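Side-chain contacts in trehalose-6-phosphate phosphatase (Candida albicans, PDB 5DXF), which belongs to glycosyltransferase family 20 and is expected to have the GT-B architecture, with two Rossmann-like domains facing each other: residues 266-269 with 270-274; 489-492 with 493-497. All coordinates share one frame; numbering follows the deposited sequence.

Interaction 1 of 2, residues 266-269 with 270-274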
# COMPACT_ATOMS: atom_id res chain seq x y z
N ARG A 266 -5.09 15.22 -9.94
CA ARG A 266 -4.70 16.34 -10.80
C ARG A 266 -3.74 15.89 -11.90
O ARG A 266 -3.88 16.30 -13.06
CB ARG A 266 -4.07 17.46 -9.96
CG ARG A 266 -5.01 18.03 -8.90
CD ARG A 266 -4.41 19.23 -8.18
NE ARG A 266 -3.13 18.93 -7.54
CZ ARG A 266 -2.51 19.74 -6.68
NH1 ARG A 266 -3.06 20.90 -6.35
NH2 ARG A 266 -1.35 19.38 -6.15
N HIS A 267 -2.78 15.05 -11.54
CA HIS A 267 -1.79 14.56 -12.50
C HIS A 267 -2.41 13.68 -13.57
O HIS A 267 -2.05 13.76 -14.74
CB HIS A 267 -0.68 13.80 -11.77
CG HIS A 267 0.20 14.67 -10.93
ND1 HIS A 267 0.99 14.17 -9.92
CD2 HIS A 267 0.41 16.00 -10.96
CE1 HIS A 267 1.65 15.17 -9.35
NE2 HIS A 267 1.32 16.29 -9.97
N PHE A 268 -3.35 12.83 -13.16
CA PHE A 268 -4.04 11.96 -14.11
C PHE A 268 -4.86 12.79 -15.09
O PHE A 268 -4.84 12.53 -16.30
CB PHE A 268 -4.93 10.96 -13.39
CG PHE A 268 -5.72 10.08 -14.32
CD1 PHE A 268 -5.14 8.99 -14.92
CD2 PHE A 268 -7.05 10.36 -14.59
CE1 PHE A 268 -5.86 8.18 -15.78
CE2 PHE A 268 -7.78 9.56 -15.44
CZ PHE A 268 -7.19 8.47 -16.04
N ILE A 269 -5.58 13.77 -14.56
CA ILE A 269 -6.37 14.67 -15.39
C ILE A 269 -5.50 15.40 -16.41
O ILE A 269 -5.80 15.41 -17.62
CB ILE A 269 -7.13 15.70 -14.52
CG1 ILE A 269 -8.25 14.99 -13.76
CG2 ILE A 269 -7.67 16.83 -15.38
CD1 ILE A 269 -8.90 15.83 -12.71
N SER A 270 -4.37 15.92 -15.94
CA SER A 270 -3.42 16.62 -16.79
C SER A 270 -2.87 15.72 -17.87
O SER A 270 -2.74 16.11 -19.00
CB SER A 270 -2.27 17.14 -15.96
OG SER A 270 -1.96 18.46 -16.32
N CYS A 271 -2.55 14.49 -17.50
CA CYS A 271 -2.13 13.47 -18.45
C CYS A 271 -3.17 13.21 -19.53
O CYS A 271 -2.84 13.16 -20.71
CB CYS A 271 -1.81 12.16 -17.73
SG CYS A 271 -0.17 12.07 -16.97
N CYS A 272 -4.42 13.05 -19.11
CA CYS A 272 -5.51 12.80 -20.04
C CYS A 272 -5.69 13.96 -21.02
O CYS A 272 -5.99 13.74 -22.19
CB CYS A 272 -6.82 12.54 -19.29
SG CYS A 272 -6.96 10.88 -18.60
N ALA A 273 -5.50 15.19 -20.55
CA ALA A 273 -5.64 16.33 -21.45
C ALA A 273 -4.44 16.52 -22.38
O ALA A 273 -4.59 16.99 -23.51
CB ALA A 273 -5.89 17.60 -20.66
N ARG A 274 -3.24 16.15 -21.93
CA ARG A 274 -2.03 16.43 -22.70
C ARG A 274 -1.63 15.30 -23.65
O ARG A 274 -1.36 15.55 -24.83
CB ARG A 274 -0.86 16.76 -21.75
CG ARG A 274 -1.13 17.95 -20.85
CD ARG A 274 0.13 18.78 -20.57
NE ARG A 274 -0.13 19.75 -19.51
CZ ARG A 274 0.39 19.69 -18.29
NH1 ARG A 274 1.22 18.71 -17.97
NH2 ARG A 274 0.09 20.62 -17.39
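The ring of Phe268 carries the sulfur of Cys272 on one face, a sulfur-aromatic contact between residues four apart along helix 262-274. Cys272 SG sits 3.8 Å from the centroid of the Phe268 ring, 26° off the ring normal, and is displaced toward the rim on the side of CE2 and CZ. Phe268 CE2 and CZ are equally near, each 3.5 Å from Cys272 SG. Two opposed torsions bring the groups together: Phe268 has CG anti to its own nitrogen (chi1 177°), which carries the ring forward along the helix, whereas the thiol of Cys272 lies beside its nitrogen, anti to the carbonyl carbon, and reaches back toward the ring. A second flat group with a neighbour over its face is the guanidinium of Arg274, one turn on from Ser270. Ser270 OG lies over one face of it, 3.2 Å from Arg274 NH2 but badly angled for a hydrogen bond.

The backbone is tied by i to i+4 hydrogen bonds. Cys272 N donates to Phe268 O at 2.9 Å, fixing the spacing of the two residues that share the sulfur-aromatic contact. On other sides of the helix, Cys271 N bonds to His267 O at 2.9 Å and Ala273 N to Ile269 O at 3.0 Å.

The helix follows strand 256-259 of the large mixed sheet and has distinct neighbours round its circumference. Phe268 is buried against Leu248 and Met251 of helix 244-251, its ring edge-to-face with Phe232 and inclined at about 45° to Phe259, while Cys271 and Cys272 also rest on Leu248. His267 ND1 makes a weak hydrogen bond to Phe232 O, and Ile269 and Ala273 both touch Val280 of strand 279-280.

Interaction 2 of 2, residues 489-492 with 493-497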
# COMPACT_ATOMS: atom_id res chain seq x y z
N LEU A 489 10.08 12.94 21.35
CA LEU A 489 10.44 12.16 22.53
C LEU A 489 10.23 12.97 23.81
O LEU A 489 10.00 12.40 24.88
CB LEU A 489 11.89 11.68 22.44
CG LEU A 489 12.18 10.59 21.41
CD1 LEU A 489 13.60 10.09 21.57
CD2 LEU A 489 11.18 9.45 21.54
N MET A 490 10.32 14.29 23.71
CA MET A 490 10.23 15.16 24.88
C MET A 490 8.85 15.79 25.06
O MET A 490 8.69 16.70 25.87
CB MET A 490 11.29 16.26 24.80
CG MET A 490 12.70 15.79 25.11
SD MET A 490 12.79 14.87 26.66
CE MET A 490 14.55 14.93 26.99
N LEU A 491 7.87 15.31 24.30
CA LEU A 491 6.51 15.82 24.40
C LEU A 491 5.94 15.62 25.80
O LEU A 491 6.19 14.59 26.44
CB LEU A 491 5.59 15.15 23.38
CG LEU A 491 5.71 15.60 21.93
CD1 LEU A 491 4.71 14.84 21.06
CD2 LEU A 491 5.49 17.10 21.82
N SER A 492 5.19 16.60 26.29
CA SER A 492 4.51 16.46 27.57
C SER A 492 3.42 15.42 27.43
O SER A 492 2.99 15.11 26.32
CB SER A 492 3.94 17.80 28.04
OG SER A 492 2.80 18.17 27.27
N THR A 493 2.97 14.87 28.56
CA THR A 493 1.98 13.80 28.54
C THR A 493 0.69 14.23 27.84
O THR A 493 0.21 13.54 26.93
CB THR A 493 1.65 13.32 29.97
OG1 THR A 493 2.88 13.13 30.70
CG2 THR A 493 0.88 12.01 29.94
N LYS A 494 0.15 15.38 28.23
CA LYS A 494 -1.10 15.89 27.66
C LYS A 494 -1.03 16.11 26.15
O LYS A 494 -2.00 15.84 25.44
CB LYS A 494 -1.51 17.20 28.35
CG LYS A 494 -2.57 17.02 29.43
CD LYS A 494 -3.34 18.31 29.68
CE LYS A 494 -4.68 18.04 30.35
NZ LYS A 494 -5.83 18.24 29.40
N GLU A 495 0.10 16.61 25.66
CA GLU A 495 0.30 16.77 24.22
C GLU A 495 0.18 15.42 23.50
O GLU A 495 -0.52 15.30 22.50
CB GLU A 495 1.67 17.42 23.93
CG GLU A 495 1.69 18.94 24.11
CD GLU A 495 3.10 19.50 24.18
OE1 GLU A 495 4.03 18.74 24.50
OE2 GLU A 495 3.27 20.71 23.92
N LYS A 496 0.87 14.42 24.04
CA LYS A 496 0.79 13.05 23.53
C LYS A 496 -0.66 12.55 23.50
O LYS A 496 -1.15 12.14 22.44
CB LYS A 496 1.65 12.11 24.38
CG LYS A 496 3.14 12.39 24.32
CD LYS A 496 3.91 11.70 25.45
CE LYS A 496 3.88 10.18 25.32
NZ LYS A 496 4.84 9.53 26.26
N VAL A 497 -1.35 12.61 24.64
CA VAL A 497 -2.72 12.11 24.72
C VAL A 497 -3.66 12.84 23.76
O VAL A 497 -4.43 12.20 23.04
CB VAL A 497 -3.29 12.21 26.15
CG1 VAL A 497 -4.67 11.56 26.22
CG2 VAL A 497 -2.33 11.59 27.16
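Thr493, the first residue of helix 493-509, follows directly on Ser492 at the N-cap, and its CB points away from the loop, with OG1 turned beside its own backbone N (chi1 -46°). Lys494 sends its amino end outward, while its carbonyl oxygen accepts a hydrogen bond from Ser498 OG. Glu495 turns back instead. With CG beside its nitrogen (chi1 -80°) and an extended chain beyond, it brings OE1 to the start of the helix, where OE1 takes a hydrogen bond from Ser492 N at 3.0 Å, met nearly along the C-O bond direction. Ser492 OG adds a weak second bond to Glu495 OE1 at 3.1 Å, so two donors of one residue converge on a single oxygen.

The Glu495 to Ser492 N bond is the half of a capping box made by the third helical residue; here the serine hydroxyl turns to the carboxylate as well. A carboxylate at this end of a helix is probably favoured by the helix dipole. Leu491 crosses the Glu495 side chain at about a right angle, its CD2 3.5 Å from Glu495 OE1. At Lys496 the regular helical bonding begins: Lys496 N donates to Ser492 O at 3.2 Å, almost straight at 172°. The aliphatic part of Lys496 also meets Leu491, and Lys496 CG is 3.8 Å from Leu491 CB, in the positions of a hydrophobic staple. Val497 N then bonds to Thr493 O.

How the interactions relate
From the N terminus, the chain lays down the strands of the large mixed sheet as far as 256-259 before interaction 1, which lies on the helix leading toward strand 279-280. It closes no loop, being internal to a single helix. Strands 279-280, 284-287 and 290-296 then complete that sheet, and the parallel strands of the second half, from 332-339 to 471-473, precede interaction 2, which forms where helix 478-489 gives way to helix 493-509. The two contacts are in series, neither enclosing nor crossing the other, with centres 43 Å apart and nearest atoms about 28 Å apart. Interaction 1 belongs to a partly buried helix beside the large sheet, interaction 2 to a helix start at the surface.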